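Side-chain contacts in D-glyceraldehyde dehydrogenase (NADP(+)) (Thermoplasma acidophilum, PDB 5IZD), which oxidises D-glyceraldehyde to (R)-glycerate with NADP(+) as electron acceptor, serving the non-phosphorylated Entner-Doudoroff pathway: residues K98-G103 with F150-V155; A112-K117 with G459-I464; A252-W257 with K267-A272; E432-V435 with P440-S443; Q444-G449 with G454-G459. One frame throughout, in Å; residues are numbered along the deposited sequence.

Interaction 1 comes first along the chain: helix 94-112 meets the start of helix 153-164 and closes a loop of 46 residues. Before that loop ends, the residues just past helix 94-112 begin interaction 2, whose partner at helix 460-465 lies 341 residues further on, so these two contacts cross. The long excursion of interaction 2 encloses the other three, which follow one another in series. Interaction 3 packs strand 252-256 against helix 262-274, interaction 4 folds the loop after strand 432-435 back over that strand, and interaction 5 bridges this loop to residues 454-459. Interactions 4 and 5 meet where E432 faces H447, and G459 belongs to both 5 and 2.

Interaction 1: K98-G103 with F150-V155; sequences KEEVDG and FPAGMV
E100 reaches the F150-V155 segment as an almost fully extended chain, with CG opposite the backbone N (chi1 -176°) and CD continuing outward, so that the carboxylate is carried clear of its helix and into the turn F150-G153. There OE2 does the gripping. It accepts from G153 N at 2.9 Å on the anti lone pair, the one directed away from OE1, and the N-H points nearly straight at it (172°). The second donor, A152 N, also lies 2.9 Å from OE2, but stands out of the carboxylate plane. P151, just before A152, has no hydrogen on its N to give; its CD instead packs against OE2 at 3.3 Å. Proline thus fits the bend, while the next two amides take up the acceptor. The turn opens helix 153-164, the helix of a beta-alpha-beta crossover between the parallel strands 130-145 and 168-172 in the cofactor-binding half of the aldehyde dehydrogenase fold. A carboxylate at this N-terminal end probably gains from the helix dipole. Were E100 an alanine, the amides of A152 and G153 would be likely to lose their shared acceptor and K92 its carboxylate partner. OE1, the other oxygen, is 3.9 Å from F150 CD1, the ring and carboxylate planes being 54° apart, and forms a salt bridge with K92. A152 is small enough to tuck its CB beside OE2, at 3.6 Å. N149, the transition-state stabiliser by similarity, is the residue just before F150, which also meets the ring of W275.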
# COMPACT_ATOMS: atom_id res chain seq x y z
N LYS A 98 1.92 -35.18 -7.86
CA LYS A 98 0.86 -34.40 -8.55
C LYS A 98 0.58 -33.04 -7.85
O LYS A 98 0.44 -32.03 -8.50
CB LYS A 98 -0.42 -35.23 -8.70
CG LYS A 98 -0.23 -36.38 -9.65
CD LYS A 98 -1.48 -37.23 -9.83
CE LYS A 98 -1.21 -38.22 -10.94
NZ LYS A 98 -2.42 -39.03 -11.18
N GLU A 99 0.56 -33.05 -6.52
CA GLU A 99 0.38 -31.84 -5.73
C GLU A 99 1.51 -30.83 -5.98
O GLU A 99 1.25 -29.66 -6.18
CB GLU A 99 0.19 -32.20 -4.24
CG GLU A 99 0.56 -31.16 -3.26
CD GLU A 99 0.18 -31.54 -1.84
OE1 GLU A 99 -0.24 -30.60 -1.11
OE2 GLU A 99 0.35 -32.72 -1.45
N GLU A 100 2.75 -31.30 -6.06
CA GLU A 100 3.85 -30.41 -6.34
C GLU A 100 3.73 -29.72 -7.70
O GLU A 100 4.01 -28.56 -7.82
CB GLU A 100 5.19 -31.10 -6.19
CG GLU A 100 6.32 -30.13 -6.40
CD GLU A 100 7.65 -30.62 -5.92
OE1 GLU A 100 7.75 -31.70 -5.34
OE2 GLU A 100 8.61 -29.90 -6.14
N VAL A 101 3.28 -30.45 -8.70
CA VAL A 101 3.10 -29.90 -10.02
C VAL A 101 1.90 -28.94 -10.05
O VAL A 101 1.92 -27.95 -10.71
CB VAL A 101 3.05 -31.02 -11.07
CG1 VAL A 101 2.79 -30.45 -12.43
CG2 VAL A 101 4.36 -31.78 -11.06
N ASP A 102 0.87 -29.24 -9.29
CA ASP A 102 -0.26 -28.37 -9.16
C ASP A 102 0.29 -27.01 -8.69
O ASP A 102 -0.04 -25.99 -9.20
CB ASP A 102 -1.18 -28.91 -8.07
CG ASP A 102 -2.18 -29.94 -8.57
OD1 ASP A 102 -2.25 -30.18 -9.76
OD2 ASP A 102 -2.91 -30.48 -7.76
N GLY A 103 1.16 -27.06 -7.70
CA GLY A 103 1.78 -25.92 -7.10
C GLY A 103 2.68 -25.15 -8.00
O GLY A 103 2.80 -23.96 -7.87
N PHE A 150 11.68 -29.97 -2.59
CA PHE A 150 10.59 -29.58 -3.49
C PHE A 150 11.26 -29.09 -4.75
O PHE A 150 11.28 -27.86 -5.06
CB PHE A 150 9.64 -28.56 -2.86
CG PHE A 150 8.90 -29.13 -1.68
CD1 PHE A 150 7.78 -29.95 -1.89
CD2 PHE A 150 9.41 -29.01 -0.41
CE1 PHE A 150 7.14 -30.59 -0.82
CE2 PHE A 150 8.80 -29.67 0.65
CZ PHE A 150 7.67 -30.46 0.45
N PRO A 151 11.82 -30.04 -5.51
CA PRO A 151 12.72 -29.69 -6.58
C PRO A 151 12.05 -29.03 -7.80
O PRO A 151 12.78 -28.62 -8.72
CB PRO A 151 13.33 -31.06 -6.97
CG PRO A 151 12.19 -32.03 -6.74
CD PRO A 151 11.49 -31.48 -5.51
N ALA A 152 10.72 -29.06 -7.91
CA ALA A 152 10.02 -28.40 -9.01
C ALA A 152 9.35 -27.13 -8.44
O ALA A 152 9.46 -26.05 -9.03
CB ALA A 152 8.99 -29.31 -9.62
N GLY A 153 8.67 -27.27 -7.30
CA GLY A 153 8.05 -26.11 -6.54
C GLY A 153 9.01 -24.96 -6.30
O GLY A 153 8.66 -23.78 -6.46
N MET A 154 10.24 -25.30 -5.91
CA MET A 154 11.21 -24.25 -5.53
C MET A 154 11.77 -23.52 -6.75
O MET A 154 12.16 -22.36 -6.67
CB MET A 154 12.33 -24.83 -4.68
CG MET A 154 11.88 -25.34 -3.33
SD MET A 154 11.60 -23.92 -2.23
CE MET A 154 11.27 -24.93 -0.76
N VAL A 155 11.81 -24.23 -7.88
CA VAL A 155 12.23 -23.60 -9.11
C VAL A 155 11.18 -22.61 -9.57
O VAL A 155 11.52 -21.48 -9.84
CB VAL A 155 12.53 -24.66 -10.19
CG1 VAL A 155 12.68 -24.03 -11.55
CG2 VAL A 155 13.74 -25.47 -9.74

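Interaction 2: A112-K117 with G459-I464; sequences AEWARK and GSKYGI
The indole of W114 carries I464 on one face: CG2 lies above the five-membered ring, 3.9 Å from its centroid and only 10° off the normal, a CH-pi contact. At the far end of the indole the six-membered ring runs up to K461, whose CA approaches CZ2 obliquely at 3.6 Å, while K461 CB sits 3.7 Å from CH2. Y110 adds an edge-to-face ring contact. The contact joins a type I beta turn, A112 to A115, at the C-terminal end of helix 94-112, to helix 460-465. A broad indole suits the place because it can span one helical turn, from K461 to I464. S460 OG accepts from Y462 N, an ST turn. Beyond its apolar stem K461 bends away, and NZ makes a salt bridge with E121 of the second subunit; lysine so serves both as aliphatic cover for the ring and as an ionic link between subunits. On the turn's other flank K117 NZ donates to E113 O and A115 O, holding the backbone round W114, and also pairs with E113 of the third subunit, so the contact stands near two interfaces of the tetramer. I464 holds CG1 trans to its own N (chi1 -174°), and the chain beyond brings CD1 against W114 CB at 3.7 Å.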
# COMPACT_ATOMS: atom_id res chain seq x y z
N ALA A 112 2.99 -14.26 -12.27
CA ALA A 112 2.73 -13.58 -13.52
C ALA A 112 1.58 -12.58 -13.42
O ALA A 112 1.64 -11.53 -14.05
CB ALA A 112 2.53 -14.55 -14.66
N GLU A 113 0.58 -12.86 -12.58
CA GLU A 113 -0.55 -11.88 -12.37
C GLU A 113 -0.17 -10.53 -11.75
O GLU A 113 -0.98 -9.58 -11.77
CB GLU A 113 -1.69 -12.50 -11.57
CG GLU A 113 -2.44 -13.67 -12.29
CD GLU A 113 -3.35 -14.47 -11.36
OE1 GLU A 113 -3.08 -14.42 -10.15
OE2 GLU A 113 -4.34 -15.12 -11.79
N TRP A 114 1.04 -10.42 -11.27
CA TRP A 114 1.55 -9.18 -10.72
C TRP A 114 1.98 -8.18 -11.79
O TRP A 114 2.41 -7.11 -11.47
CB TRP A 114 2.65 -9.42 -9.73
CG TRP A 114 2.17 -9.76 -8.41
CD1 TRP A 114 2.26 -10.93 -7.81
CD2 TRP A 114 1.54 -8.88 -7.47
NE1 TRP A 114 1.73 -10.89 -6.58
CE2 TRP A 114 1.26 -9.63 -6.34
CE3 TRP A 114 1.17 -7.54 -7.49
CZ2 TRP A 114 0.65 -9.09 -5.23
CZ3 TRP A 114 0.55 -7.02 -6.40
CH2 TRP A 114 0.30 -7.78 -5.29
N ALA A 115 1.86 -8.54 -13.05
CA ALA A 115 2.21 -7.65 -14.14
C ALA A 115 1.50 -6.26 -14.03
O ALA A 115 0.32 -6.16 -13.75
CB ALA A 115 1.92 -8.30 -15.49
N ARG A 116 2.28 -5.21 -14.22
CA ARG A 116 1.85 -3.81 -14.15
C ARG A 116 1.03 -3.44 -12.90
O ARG A 116 0.16 -2.62 -12.94
CB ARG A 116 1.20 -3.34 -15.45
CG ARG A 116 -0.06 -4.05 -15.85
CD ARG A 116 -0.55 -3.62 -17.23
NE ARG A 116 -1.51 -4.58 -17.73
CZ ARG A 116 -2.46 -4.34 -18.62
NH1 ARG A 116 -2.63 -3.15 -19.15
NH2 ARG A 116 -3.22 -5.33 -18.97
N LYS A 117 1.37 -4.07 -11.79
CA LYS A 117 0.71 -3.84 -10.52
C LYS A 117 1.66 -3.56 -9.36
O LYS A 117 1.22 -3.28 -8.29
CB LYS A 117 -0.17 -5.03 -10.16
CG LYS A 117 -1.40 -5.19 -11.00
CD LYS A 117 -2.11 -6.47 -10.63
CE LYS A 117 -3.00 -7.02 -11.72
NZ LYS A 117 -2.25 -7.38 -12.92
N GLY A 459 6.69 -15.04 -1.59
CA GLY A 459 5.28 -15.05 -1.66
C GLY A 459 4.67 -13.76 -1.19
O GLY A 459 5.26 -13.00 -0.42
N SER A 460 3.44 -13.53 -1.62
CA SER A 460 2.72 -12.28 -1.40
C SER A 460 3.30 -11.12 -2.20
O SER A 460 4.35 -11.20 -2.81
CB SER A 460 2.59 -11.91 0.11
OG SER A 460 3.68 -11.10 0.59
N LYS A 461 2.59 -10.01 -2.17
CA LYS A 461 3.12 -8.73 -2.64
C LYS A 461 4.54 -8.46 -2.13
O LYS A 461 5.41 -8.00 -2.87
CB LYS A 461 2.21 -7.58 -2.15
CG LYS A 461 2.56 -6.16 -2.66
CD LYS A 461 1.66 -5.04 -2.05
CE LYS A 461 1.18 -5.39 -0.65
NZ LYS A 461 0.35 -4.32 0.02
N TYR A 462 4.76 -8.72 -0.85
CA TYR A 462 6.04 -8.44 -0.27
C TYR A 462 7.14 -9.36 -0.81
O TYR A 462 8.26 -8.95 -0.92
CB TYR A 462 5.99 -8.56 1.27
CG TYR A 462 5.07 -7.50 1.89
CD1 TYR A 462 5.50 -6.20 2.09
CD2 TYR A 462 3.77 -7.81 2.26
CE1 TYR A 462 4.60 -5.19 2.61
CE2 TYR A 462 2.91 -6.84 2.80
CZ TYR A 462 3.32 -5.54 2.96
OH TYR A 462 2.45 -4.60 3.57
N GLY A 463 6.81 -10.60 -1.09
CA GLY A 463 7.80 -11.58 -1.62
C GLY A 463 8.28 -11.23 -3.02
O GLY A 463 9.48 -11.16 -3.27
N ILE A 464 7.36 -10.98 -3.91
CA ILE A 464 7.70 -10.58 -5.24
C ILE A 464 8.45 -9.23 -5.19
O ILE A 464 9.41 -9.06 -5.89
CB ILE A 464 6.50 -10.63 -6.20
CG1 ILE A 464 6.94 -10.34 -7.63
CG2 ILE A 464 5.38 -9.72 -5.74
CD1 ILE A 464 5.95 -10.70 -8.70

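Interaction 3: A252-W257 with K267-A272; sequences APFMVW and KTLLWA
Strand 252-256 and helix 267-272 run nearly antiparallel, their directions 168° apart, with the closest approach of the axes at 10.6 Å. F254 and L269 hold the nearest pair of CA atoms, 7.7 Å apart. No hydrogen bond crosses this gap; the F254 ring fills it. A chi1 of -162° puts CG beside the carbonyl carbon, and the ring extends from sheet to helix, where L269 covers one face. The methyl CD1 of L269 is centred over that face, 3.8 Å from the ring centroid, in a CH-pi contact, while L269 CB comes to 3.7 Å from CZ. Leucine suits this role: its branched end lies over the ring centre while CB covers the same face near CZ. Strand 252-256, helix 262-274 and strand 284-290 form a beta-alpha-beta crossover in the half of the aldehyde dehydrogenase fold that carries the catalytic cysteine. The helix leads on towards C281, the nucleophilic cysteine of this family, found here as 3-sulfinoalanine. T268 meets the ring at its edge, with CG2 4.0 Å from F254 CE2; the methyl joins the apolar layer, and OG1 is satisfied by N264 O within the helix. One turn further on, A272 places its CB 4.1 Å from F254 CE2, its small side chain fitting close. F297 and F301 of helix 294-305 pack against L269, and the ring of Y412 from strand 410-414 meets F254.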
# COMPACT_ATOMS: atom_id res chain seq x y z
N ALA A 252 9.55 -26.70 13.65
CA ALA A 252 8.21 -26.30 13.95
C ALA A 252 7.61 -27.00 15.16
O ALA A 252 7.53 -28.25 15.18
CB ALA A 252 7.33 -26.55 12.74
N PRO A 253 7.20 -26.22 16.20
CA PRO A 253 6.43 -26.86 17.25
C PRO A 253 4.99 -27.13 16.81
O PRO A 253 4.36 -26.28 16.18
CB PRO A 253 6.46 -25.82 18.39
CG PRO A 253 6.47 -24.49 17.70
CD PRO A 253 7.24 -24.75 16.36
N PHE A 254 4.48 -28.29 17.22
CA PHE A 254 3.11 -28.71 16.99
C PHE A 254 2.39 -28.77 18.35
O PHE A 254 2.64 -29.69 19.17
CB PHE A 254 3.12 -30.08 16.32
CG PHE A 254 1.84 -30.44 15.64
CD1 PHE A 254 0.75 -30.87 16.38
CD2 PHE A 254 1.70 -30.31 14.27
CE1 PHE A 254 -0.45 -31.21 15.76
CE2 PHE A 254 0.50 -30.62 13.65
CZ PHE A 254 -0.57 -31.07 14.39
N MET A 255 1.46 -27.84 18.57
CA MET A 255 0.88 -27.62 19.89
C MET A 255 -0.60 -27.99 19.90
O MET A 255 -1.37 -27.48 19.11
CB MET A 255 1.07 -26.13 20.26
CG MET A 255 2.53 -25.75 20.47
SD MET A 255 2.84 -23.95 20.43
CE MET A 255 2.72 -23.67 18.66
N VAL A 256 -1.01 -28.86 20.81
CA VAL A 256 -2.37 -29.38 20.87
C VAL A 256 -2.87 -29.09 22.29
O VAL A 256 -2.50 -29.76 23.25
CB VAL A 256 -2.41 -30.88 20.56
CG1 VAL A 256 -3.85 -31.40 20.56
CG2 VAL A 256 -1.72 -31.17 19.19
N TRP A 257 -3.71 -28.08 22.39
CA TRP A 257 -4.25 -27.67 23.69
C TRP A 257 -5.33 -28.69 24.11
O TRP A 257 -5.76 -29.51 23.28
CB TRP A 257 -4.76 -26.23 23.62
CG TRP A 257 -5.04 -25.68 24.96
CD1 TRP A 257 -6.27 -25.30 25.44
CD2 TRP A 257 -4.10 -25.46 26.03
NE1 TRP A 257 -6.15 -24.86 26.73
CE2 TRP A 257 -4.84 -24.93 27.12
CE3 TRP A 257 -2.72 -25.63 26.16
CZ2 TRP A 257 -4.23 -24.58 28.34
CZ3 TRP A 257 -2.12 -25.33 27.36
CH2 TRP A 257 -2.88 -24.80 28.45
N LYS A 267 -5.00 -35.78 12.07
CA LYS A 267 -4.91 -35.72 10.63
C LYS A 267 -3.82 -34.76 10.18
O LYS A 267 -3.00 -35.09 9.30
CB LYS A 267 -6.20 -35.22 10.03
CG LYS A 267 -7.27 -36.26 9.88
CD LYS A 267 -8.50 -35.60 9.24
CE LYS A 267 -9.63 -36.59 9.11
NZ LYS A 267 -10.88 -35.87 8.75
N THR A 268 -3.84 -33.56 10.78
CA THR A 268 -2.84 -32.56 10.48
C THR A 268 -1.41 -33.01 10.88
O THR A 268 -0.45 -32.69 10.16
CB THR A 268 -3.16 -31.22 11.16
OG1 THR A 268 -4.52 -30.83 10.86
CG2 THR A 268 -2.17 -30.15 10.74
N LEU A 269 -1.28 -33.69 12.02
CA LEU A 269 0.03 -34.17 12.45
C LEU A 269 0.57 -35.25 11.51
O LEU A 269 1.76 -35.27 11.22
CB LEU A 269 -0.00 -34.73 13.87
CG LEU A 269 1.34 -35.20 14.42
CD1 LEU A 269 2.34 -34.04 14.47
CD2 LEU A 269 1.10 -35.76 15.82
N LEU A 270 -0.30 -36.13 11.04
CA LEU A 270 0.14 -37.12 10.03
C LEU A 270 0.72 -36.41 8.82
O LEU A 270 1.79 -36.81 8.31
CB LEU A 270 -1.01 -38.03 9.61
CG LEU A 270 -1.41 -39.15 10.58
CD1 LEU A 270 -2.72 -39.79 10.08
CD2 LEU A 270 -0.31 -40.20 10.67
N TRP A 271 0.00 -35.40 8.35
CA TRP A 271 0.49 -34.55 7.26
C TRP A 271 1.83 -33.86 7.62
O TRP A 271 2.85 -34.03 6.92
CB TRP A 271 -0.54 -33.50 6.83
CG TRP A 271 0.03 -32.67 5.75
CD1 TRP A 271 0.03 -32.94 4.40
CD2 TRP A 271 0.75 -31.44 5.91
NE1 TRP A 271 0.72 -31.97 3.73
CE2 TRP A 271 1.19 -31.05 4.64
CE3 TRP A 271 1.11 -30.66 7.02
CZ2 TRP A 271 1.93 -29.91 4.44
CZ3 TRP A 271 1.89 -29.51 6.80
CH2 TRP A 271 2.27 -29.16 5.53
N ALA A 272 1.86 -33.18 8.77
CA ALA A 272 2.99 -32.35 9.11
C ALA A 272 4.27 -33.12 9.37
O ALA A 272 5.36 -32.63 9.07
CB ALA A 272 2.64 -31.39 10.28

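Interaction 4: E432-V435 with P440-S443; sequences ELYV and PEAS
Y434 leaves its strand with CB directed toward the P440-S443 loop, but only its outer end comes near: CE1 passes P440 O at the limit of contact, CZ is 4.1 Å from E441 N, and OH touches the backbone. The tyrosine belongs to strand 432-435, the edge strand within this chain of a seven-stranded sheet that a parallel strand of the second subunit continues; the loop folds back over this strand. Y434 OH lies 3.1 Å from E441 N, but the angle is too poor for a hydrogen bond, and 3.4 Å from E441 CB. Y434 OH donates to E432 OE2 at 2.9 Å, from above the carboxylate plane. Tyrosine suits the position: its ring spans the distance to the loop, and its hydroxyl steadies the glutamate two residues back. A phenylalanine here would probably leave E432 OE2 without its donor and that carboxylate freer to turn. E441 starts its side chain between the backbone N and the carbonyl carbon (chi1 69°) and bends at CG, carrying its carboxylate to R157, a substrate-binding residue by similarity, in a salt bridge. E432 OE2 and E441 OE1 stand 4.5 Å apart; this like-charge pair is probably eased by R157 on E441, while E432 OE1 is bonded to H447. That same oxygen, E432 OE1, touches E441 CB at 3.5 Å.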
# COMPACT_ATOMS: atom_id res chain seq x y z
N GLU A 432 5.28 -18.48 10.46
CA GLU A 432 3.97 -19.05 10.12
C GLU A 432 3.36 -19.81 11.29
O GLU A 432 4.02 -20.65 11.92
CB GLU A 432 4.04 -19.98 8.90
CG GLU A 432 4.68 -19.33 7.70
CD GLU A 432 4.82 -20.22 6.49
OE1 GLU A 432 4.91 -19.61 5.40
OE2 GLU A 432 4.94 -21.49 6.59
N LEU A 433 2.10 -19.45 11.63
CA LEU A 433 1.34 -20.19 12.62
C LEU A 433 0.10 -20.77 11.91
O LEU A 433 -0.72 -20.02 11.41
CB LEU A 433 0.99 -19.31 13.83
CG LEU A 433 0.09 -19.92 14.90
CD1 LEU A 433 0.71 -21.09 15.64
CD2 LEU A 433 -0.35 -18.84 15.86
N TYR A 434 -0.02 -22.08 11.88
CA TYR A 434 -1.16 -22.78 11.33
C TYR A 434 -2.10 -23.18 12.49
O TYR A 434 -1.76 -23.95 13.40
CB TYR A 434 -0.70 -24.03 10.51
CG TYR A 434 0.10 -23.67 9.27
CD1 TYR A 434 -0.53 -23.35 8.06
CD2 TYR A 434 1.50 -23.68 9.29
CE1 TYR A 434 0.21 -23.01 6.92
CE2 TYR A 434 2.25 -23.34 8.17
CZ TYR A 434 1.59 -22.98 6.99
OH TYR A 434 2.34 -22.65 5.88
N VAL A 435 -3.30 -22.64 12.44
CA VAL A 435 -4.26 -22.75 13.52
C VAL A 435 -5.40 -23.60 13.02
O VAL A 435 -6.15 -23.17 12.16
CB VAL A 435 -4.82 -21.36 13.91
CG1 VAL A 435 -5.87 -21.51 15.00
CG2 VAL A 435 -3.69 -20.43 14.35
N PRO A 440 0.35 -26.86 3.24
CA PRO A 440 1.48 -25.95 3.14
C PRO A 440 1.07 -24.50 3.03
O PRO A 440 -0.14 -24.19 3.04
CB PRO A 440 2.20 -26.44 1.85
CG PRO A 440 1.08 -26.88 0.99
CD PRO A 440 0.12 -27.56 1.95
N GLU A 441 2.08 -23.63 2.96
CA GLU A 441 1.90 -22.17 2.74
C GLU A 441 1.27 -21.90 1.39
O GLU A 441 1.43 -22.68 0.44
CB GLU A 441 3.23 -21.40 2.85
CG GLU A 441 4.28 -21.64 1.73
CD GLU A 441 5.00 -22.99 1.80
OE1 GLU A 441 4.77 -23.81 2.71
OE2 GLU A 441 5.84 -23.25 0.95
N ALA A 442 0.59 -20.76 1.28
CA ALA A 442 -0.05 -20.37 0.05
C ALA A 442 0.81 -19.29 -0.59
O ALA A 442 1.60 -18.61 0.08
CB ALA A 442 -1.47 -19.87 0.28
N SER A 443 0.64 -19.13 -1.90
CA SER A 443 1.37 -18.13 -2.67
C SER A 443 1.12 -16.71 -2.22
O SER A 443 2.00 -15.89 -2.38
CB SER A 443 1.01 -18.26 -4.14
OG SER A 443 1.47 -19.52 -4.56

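Interaction 5: Q444-G449 with G454-G459; sequences QGYHTG and GQAGEG
H447 and E458 bond to each other through their backbones, H447 N to E458 O at 2.8 Å and E458 N to H447 O at 3.0 Å. T448 adds a side-chain bond: set anti to its own N (chi1 -166°), OG1 donates to A456 O at 2.7 Å, from 36° above the carbonyl plane. Between these bonds lies G457, with CA 3.6 Å from Y446 CZ; any CB on it would run into that ring, H447 O and T448 CB, so only glycine fits. G459 O lies in the plane of the Y446 ring, 3.4 Å from Y446 CD1. The pairing is a single antiparallel beta bridge of the hydrogen-bonded kind, joining the loop after strand 432-435 to the residues that follow strand 454-455. Further along, a water accepts from G454 N and lies 3.1 Å from G449 O. The polar ends are held from outside. Y446 OH bonds to E466 and E458 OE1 to K158, while T448 OG1 also meets K469 of the second subunit. H447 ND1 bonds to E432, and NE2 makes a weak bond to E247, the predicted proton acceptor; histidine, with a nitrogen on each flank, can link the two glutamates.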
# COMPACT_ATOMS: atom_id res chain seq x y z
N GLN A 444 -0.09 -16.44 -1.68
CA GLN A 444 -0.47 -15.11 -1.18
C GLN A 444 0.12 -14.83 0.20
O GLN A 444 0.02 -13.69 0.69
CB GLN A 444 -2.02 -14.87 -1.14
CG GLN A 444 -2.85 -15.87 -0.34
CD GLN A 444 -3.28 -17.09 -1.19
OE1 GLN A 444 -2.53 -17.61 -2.06
NE2 GLN A 444 -4.47 -17.57 -0.92
N GLY A 445 0.63 -15.88 0.85
CA GLY A 445 1.39 -15.73 2.10
C GLY A 445 2.83 -15.27 1.97
O GLY A 445 3.42 -15.43 0.94
N TYR A 446 3.42 -14.69 2.99
CA TYR A 446 4.79 -14.26 2.93
C TYR A 446 5.57 -15.26 3.74
O TYR A 446 5.61 -15.18 4.93
CB TYR A 446 4.97 -12.84 3.45
CG TYR A 446 6.37 -12.29 3.45
CD1 TYR A 446 6.99 -11.94 2.28
CD2 TYR A 446 7.04 -12.08 4.61
CE1 TYR A 446 8.24 -11.42 2.28
CE2 TYR A 446 8.30 -11.55 4.62
CZ TYR A 446 8.88 -11.23 3.44
OH TYR A 446 10.11 -10.72 3.42
N HIS A 447 6.19 -16.22 3.07
CA HIS A 447 6.90 -17.32 3.68
C HIS A 447 8.24 -16.82 4.21
O HIS A 447 9.10 -16.44 3.43
CB HIS A 447 7.17 -18.39 2.60
CG HIS A 447 7.60 -19.72 3.11
ND1 HIS A 447 6.82 -20.46 3.98
CD2 HIS A 447 8.62 -20.54 2.74
CE1 HIS A 447 7.37 -21.65 4.16
NE2 HIS A 447 8.48 -21.71 3.45
N THR A 448 8.42 -16.86 5.52
CA THR A 448 9.53 -16.21 6.16
C THR A 448 9.60 -16.72 7.60
O THR A 448 8.76 -17.51 8.06
CB THR A 448 9.30 -14.64 6.12
OG1 THR A 448 10.49 -13.93 6.44
CG2 THR A 448 8.19 -14.23 7.08
N GLY A 449 10.58 -16.25 8.35
CA GLY A 449 10.64 -16.57 9.75
C GLY A 449 11.59 -15.74 10.54
O GLY A 449 12.18 -14.81 10.02
N GLY A 454 16.45 -17.15 8.12
CA GLY A 454 17.22 -16.67 6.99
C GLY A 454 17.05 -15.19 6.76
O GLY A 454 17.27 -14.41 7.69
N GLN A 455 16.74 -14.80 5.55
CA GLN A 455 16.72 -13.38 5.14
C GLN A 455 15.53 -13.25 4.21
O GLN A 455 15.31 -14.08 3.30
CB GLN A 455 18.02 -12.96 4.43
CG GLN A 455 19.34 -13.05 5.24
CD GLN A 455 19.38 -12.08 6.44
OE1 GLN A 455 18.64 -11.14 6.46
NE2 GLN A 455 20.14 -12.38 7.45
N ALA A 456 14.79 -12.17 4.44
CA ALA A 456 13.69 -11.74 3.65
C ALA A 456 12.61 -12.84 3.63
O ALA A 456 12.42 -13.50 4.64
CB ALA A 456 14.15 -11.31 2.29
N GLY A 457 11.91 -13.04 2.51
CA GLY A 457 10.85 -14.03 2.43
C GLY A 457 10.37 -14.13 0.99
O GLY A 457 10.86 -13.37 0.15
N GLU A 458 9.43 -15.04 0.75
CA GLU A 458 8.86 -15.34 -0.57
C GLU A 458 7.34 -15.52 -0.55
O GLU A 458 6.77 -16.08 0.37
CB GLU A 458 9.49 -16.61 -1.11
CG GLU A 458 10.98 -16.49 -1.28
CD GLU A 458 11.66 -17.84 -1.60
OE1 GLU A 458 12.16 -18.09 -2.76
OE2 GLU A 458 11.67 -18.65 -0.63
N GLY A 459 6.69 -15.04 -1.59
CA GLY A 459 5.28 -15.05 -1.66
C GLY A 459 4.67 -13.76 -1.19
O GLY A 459 5.26 -13.00 -0.42
O HOH W 1 15.23 -15.16 10.13